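Local coordinates for escrt-iii (Sulfolobus solfataricus, PDB 2XVC), which probably acts in archaeal cell division as an ESCRT-III subunit, whose winged-helix domain is consistent with a role in its recruitment to membranes, at residues A[11-14]-A[15-18]. Numbering follows the deposited sequence.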
# COMPACT_ATOMS: atom_id res chain seq x y z
N THR A 11 5.33 -7.46 4.10
CA THR A 11 6.00 -7.63 2.81
C THR A 11 5.23 -6.91 1.70
O THR A 11 4.04 -6.60 1.85
CB THR A 11 6.12 -9.11 2.43
OG1 THR A 11 4.81 -9.66 2.25
CG2 THR A 11 6.87 -9.91 3.51
N GLU A 12 5.91 -6.66 0.58
CA GLU A 12 5.28 -6.08 -0.60
C GLU A 12 4.10 -6.92 -1.08
O GLU A 12 3.07 -6.37 -1.49
CB GLU A 12 6.30 -5.94 -1.73
CG GLU A 12 7.43 -4.97 -1.42
CD GLU A 12 8.51 -4.95 -2.50
OE1 GLU A 12 8.22 -5.34 -3.65
OE2 GLU A 12 9.65 -4.54 -2.18
N ARG A 13 4.26 -8.24 -1.01
CA ARG A 13 3.24 -9.20 -1.42
C ARG A 13 1.99 -9.07 -0.56
O ARG A 13 0.87 -9.10 -1.07
CB ARG A 13 3.80 -10.63 -1.36
CG ARG A 13 2.87 -11.70 -1.94
CD ARG A 13 2.89 -11.67 -3.47
NE ARG A 13 1.57 -11.96 -4.04
CZ ARG A 13 1.23 -11.72 -5.30
NH1 ARG A 13 2.10 -11.18 -6.15
NH2 ARG A 13 0.00 -12.02 -5.73
N GLU A 14 2.19 -8.94 0.75
CA GLU A 14 1.09 -8.73 1.69
C GLU A 14 0.33 -7.44 1.38
O GLU A 14 -0.90 -7.44 1.34
CB GLU A 14 1.60 -8.72 3.14
CG GLU A 14 1.83 -10.11 3.70
CD GLU A 14 2.53 -10.09 5.05
OE1 GLU A 14 3.56 -9.38 5.20
OE2 GLU A 14 2.06 -10.79 5.97
N LEU A 15 1.06 -6.36 1.14
CA LEU A 15 0.41 -5.09 0.80
C LEU A 15 -0.38 -5.20 -0.51
O LEU A 15 -1.53 -4.75 -0.58
CB LEU A 15 1.40 -3.93 0.76
CG LEU A 15 0.76 -2.56 0.51
CD1 LEU A 15 -0.27 -2.23 1.58
CD2 LEU A 15 1.81 -1.47 0.41
N LEU A 16 0.22 -5.82 -1.52
CA LEU A 16 -0.43 -5.99 -2.82
C LEU A 16 -1.68 -6.85 -2.71
O LEU A 16 -2.71 -6.52 -3.28
CB LEU A 16 0.54 -6.58 -3.86
CG LEU A 16 0.01 -6.77 -5.29
CD1 LEU A 16 -0.38 -5.44 -5.91
CD2 LEU A 16 1.04 -7.47 -6.16
N ASP A 17 -1.58 -7.94 -1.96
CA ASP A 17 -2.75 -8.79 -1.70
C ASP A 17 -3.85 -8.00 -0.98
O ASP A 17 -5.02 -8.12 -1.33
CB ASP A 17 -2.37 -10.03 -0.88
CG ASP A 17 -1.64 -11.10 -1.71
OD1 ASP A 17 -1.66 -11.03 -2.96
OD2 ASP A 17 -1.06 -12.02 -1.09
N TYR A 18 -3.46 -7.20 0.01
CA TYR A 18 -4.42 -6.36 0.72
C TYR A 18 -5.14 -5.39 -0.22
O TYR A 18 -6.36 -5.26 -0.18
CB TYR A 18 -3.75 -5.58 1.86
CG TYR A 18 -4.69 -4.61 2.54
CD1 TYR A 18 -5.49 -5.01 3.61
CD2 TYR A 18 -4.80 -3.29 2.09
CE1 TYR A 18 -6.37 -4.11 4.23
CE2 TYR A 18 -5.67 -2.39 2.70
CZ TYR A 18 -6.44 -2.80 3.77
OH TYR A 18 -7.29 -1.91 4.38
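Arg13 O accepts the backbone N-H of Asp17 at 2.9 Å, the ordinary helical bond, and joins the same two residues whose side chains pair outside the helix. The salt bridge there is long: Arg13 NH2 lies 3.4 Å from Asp17 OD1, and NE of the same arginine is 3.5 Å from that oxygen. The guanidinium and carboxylate planes stand 76° apart and do not lie flat together. Arginine suits the place because its length lets it double back: CG lies anti to the backbone N (chi1 -172°), and bends further out carry the head toward the next turn, where aspartate offers a carboxylate on the same side of the helix. There Leu16 CD2 covers one guanidinium face, 3.9 Å from NH1, while Leu16 also packs on an apolar side chain of the bound peptide. With an alanine at Asp17, the guanidinium would probably lose its carboxylate mate and be freer to turn. At the helix N-terminus, with Thr11 as N-cap, Thr11 and Glu14 form a capping box. Threonine's short hydroxyl, OG1, reaches the N-H of Glu14 at 3.1 Å, and Glu14 OE1 accepts from Thr11 N at 2.8 Å through its anti lone pair. Apolar Leu15 suits its buried place against Leu45 of helix 39-51. The box thus gives Glu14 N, which lacks a carbonyl from an earlier helical turn, an acceptor; acidic Glu14 is likely to suit the helix dipole, while the loose ion pair probably contributes mainly charge attraction.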